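Local coordinates for CDGSH iron-sulfur domain-containing protein NEET (Arabidopsis thaliana, PDB 3S2R) that binds one [2Fe-2S] cluster in each subunit of a homodimer and acts as an iron-sulfur transfer protein in plant iron metabolism, reactive oxygen homeostasis, development and senescence, at residues D34-V38 with T39-K43. The protein carries 1 engineered substitution. Numbering follows the deposited sequence.
Sequences DSVVV and TELSK
Glu40 folds back over Val37, its carboxylate lying beside the valine side chain: Glu40 CD comes to 3.9 Å from Val37 CB, and the two side chains cross at a slant. With CG turned beside the backbone N (chi1 -62°) and the chain extended beyond it, the acid reaches back along the strand end instead of out from the turn. A water joins the two residues: it donates to Glu40 OE1 at 2.7 Å and accepts from Val37 N, linking the carboxylate to a strand N-H. At the other end of the side chain, Glu40 CB packs against Val37 O. That carbonyl also accepts Glu40 N at 2.9 Å, the i to i+3 bond of the 3-10 turn. Thr39 meets the same valine at its CG1 methyl, with OG1 3.6 Å from Val37 CG1. Here strand 32-37 gives way to a short 3-10 turn that redirects the chain toward strand 45-48, in what is, by the NEET fold, the beta-cap part of the dimer, the Val36 side chain about 14 Å from the [2Fe-2S] cluster. The strand itself pairs in parallel with a strand of the second subunit, in keeping with the intertwined NEET dimer, and Val38 packs on Val38 of that subunit. A second, weak bond continues the turn, from Leu41 N to Val38 O at 3.3 Å. The Leu41 side chain packs against the same oxygen, CG 3.4 Å from Val38 O and CD1 close by. Its other methyl, CD2, touches Val36 CG1 at 4.1 Å, the two side chains crossing at about a right angle. For Val36, CG1 stands opposite the backbone N (chi1 176°), which turns this methyl to the leucine. Both residues are buried and also rest on strand 45-48, Val36 on Tyr48 and Leu41 on Thr46, whereas Glu40 and Thr39 remain exposed.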
ATOM      1  N   ASP B  34      -7.168   4.782  -3.577  1.00 12.63           N
ATOM      2  CA  ASP B  34      -8.315   4.792  -2.695  1.00 12.68           C
ATOM      3  C   ASP B  34      -8.280   6.093  -1.952  1.00 12.80           C
ATOM      4  O   ASP B  34      -7.220   6.584  -1.615  1.00 15.07           O
ATOM      5  CB  ASP B  34      -8.262   3.600  -1.746  1.00 12.92           C
ATOM      6  CG  ASP B  34      -8.421   2.314  -2.474  1.00 12.34           C
ATOM      7  OD1 ASP B  34      -9.568   2.041  -2.916  1.00 15.54           O
ATOM      8  OD2 ASP B  34      -7.436   1.559  -2.627  1.00 12.75           O
ATOM      9  N   SER B  35      -9.449   6.614  -1.678  1.00 13.78           N
ATOM     10  CA  SER B  35      -9.614   7.868  -0.974  1.00 14.60           C
ATOM     11  C   SER B  35     -10.369   7.658   0.318  1.00 13.72           C
ATOM     12  O   SER B  35     -11.322   6.872   0.380  1.00 15.89           O
ATOM     13  CB  SER B  35     -10.407   8.821  -1.843  1.00 17.58           C
ATOM     14  OG  SER B  35      -9.650   9.200  -2.964  1.00 21.32           O
ATOM     15  N   VAL B  36      -9.998   8.408   1.332  1.00 12.47           N
ATOM     16  CA  VAL B  36     -10.659   8.384   2.604  1.00 12.29           C
ATOM     17  C   VAL B  36     -10.958   9.828   2.940  1.00 10.55           C
ATOM     18  O   VAL B  36     -10.042  10.615   3.108  1.00 11.14           O
ATOM     19  CB  VAL B  36      -9.797   7.714   3.738  1.00 13.62           C
ATOM     20  CG1 VAL B  36     -10.492   7.803   5.115  1.00 15.61           C
ATOM     21  CG2 VAL B  36      -9.485   6.279   3.381  1.00 16.48           C
ATOM     22  N   VAL B  37     -12.226  10.162   3.124  1.00 11.93           N
ATOM     23  CA  VAL B  37     -12.551  11.464   3.689  1.00 11.46           C
ATOM     24  C   VAL B  37     -12.406  11.245   5.198  1.00 10.33           C
ATOM     25  O   VAL B  37     -13.087  10.413   5.771  1.00 12.18           O
ATOM     26  CB  VAL B  37     -13.964  11.948   3.270  1.00 12.60           C
ATOM     27  CG1 VAL B  37     -14.390  13.205   4.042  1.00 12.84           C
ATOM     28  CG2 VAL B  37     -13.978  12.228   1.766  1.00 15.55           C
ATOM     29  N   VAL B  38     -11.497  11.979   5.839  1.00 10.73           N
ATOM     30  CA  VAL B  38     -11.072  11.550   7.160  1.00 11.81           C
ATOM     31  C   VAL B  38     -12.142  11.646   8.221  1.00 12.42           C
ATOM     32  O   VAL B  38     -12.073  10.915   9.193  1.00 12.92           O
ATOM     33  CB  VAL B  38      -9.757  12.196   7.601  1.00 12.21           C
ATOM     34  CG1 VAL B  38      -8.656  11.820   6.606  1.00 14.12           C
ATOM     35  CG2 VAL B  38      -9.874  13.687   7.652  1.00 15.26           C
ATOM     36  N   THR B  39     -13.112  12.539   8.059  1.00 12.93           N
ATOM     37  CA  THR B  39     -14.232  12.594   8.989  1.00 14.87           C
ATOM     38  C   THR B  39     -15.154  11.380   8.904  1.00 14.65           C
ATOM     39  O   THR B  39     -15.968  11.145   9.783  1.00 15.96           O
ATOM     40  CB  THR B  39     -15.028  13.877   8.814  1.00 15.29           C
ATOM     41  OG1 THR B  39     -15.279  14.082   7.421  1.00 17.65           O
ATOM     42  CG2 THR B  39     -14.215  15.024   9.329  1.00 17.01           C
ATOM     43  N   GLU B  40     -14.988  10.546   7.896  1.00 13.47           N
ATOM     44  CA  GLU B  40     -15.797   9.362   7.793  1.00 14.63           C
ATOM     45  C   GLU B  40     -15.302   8.184   8.640  1.00 13.30           C
ATOM     46  O   GLU B  40     -16.040   7.213   8.802  1.00 13.91           O
ATOM     47  CB  GLU B  40     -16.006   9.016   6.330  1.00 16.04           C
ATOM     48  CG  GLU B  40     -16.762  10.153   5.621  1.00 19.39           C
ATOM     49  CD  GLU B  40     -17.153   9.872   4.159  1.00 23.29           C
ATOM     50  OE1 GLU B  40     -16.721   8.825   3.587  1.00 24.79           O
ATOM     51  OE2 GLU B  40     -17.882  10.739   3.585  1.00 26.33           O
ATOM     52  N   LEU B  41     -14.103   8.292   9.228  1.00 13.36           N
ATOM     53  CA  LEU B  41     -13.595   7.248  10.121  1.00 13.33           C
ATOM     54  C   LEU B  41     -14.513   7.066  11.336  1.00 13.01           C
ATOM     55  O   LEU B  41     -15.009   8.031  11.930  1.00 14.32           O
ATOM     56  CB  LEU B  41     -12.210   7.640  10.572  1.00 13.64           C
ATOM     57  CG  LEU B  41     -11.173   7.621   9.415  1.00 13.53           C
ATOM     58  CD1 LEU B  41      -9.896   8.229   9.864  1.00 15.21           C
ATOM     59  CD2 LEU B  41     -10.927   6.218   8.859  1.00 16.50           C
ATOM     60  N   SER B  42     -14.772   5.820  11.702  1.00 13.36           N
ATOM     61  CA  SER B  42     -15.654   5.570  12.869  1.00 13.37           C
ATOM     62  C   SER B  42     -14.922   5.133  14.130  1.00 13.82           C
ATOM     63  O   SER B  42     -15.244   5.619  15.201  1.00 16.77           O
ATOM     64  CB  SER B  42     -16.810   4.614  12.562  1.00 15.57           C
ATOM     65  OG  SER B  42     -16.316   3.516  11.855  1.00 16.47           O
ATOM     66  N   LYS B  43     -13.970   4.208  14.010  1.00 12.38           N
ATOM     67  CA  LYS B  43     -13.131   3.752  15.117  1.00 11.39           C
ATOM     68  C   LYS B  43     -12.046   4.831  15.370  1.00  9.95           C
ATOM     69  O   LYS B  43     -11.682   5.623  14.480  1.00 11.04           O
ATOM     70  CB  LYS B  43     -12.438   2.420  14.752  1.00 10.91           C
ATOM     71  CG  LYS B  43     -13.402   1.242  14.602  1.00 12.67           C
ATOM     72  CD  LYS B  43     -12.632  -0.068  14.362  1.00 17.65           C
ATOM     73  CE  LYS B  43     -12.095  -0.126  12.957  1.00 19.96           C
ATOM     74  NZ  LYS B  43     -11.510  -1.468  12.771  1.00 23.21           N
TER
HETATM   75  O   HOH W   1     -14.252   7.879   3.252  1.00 25.99           O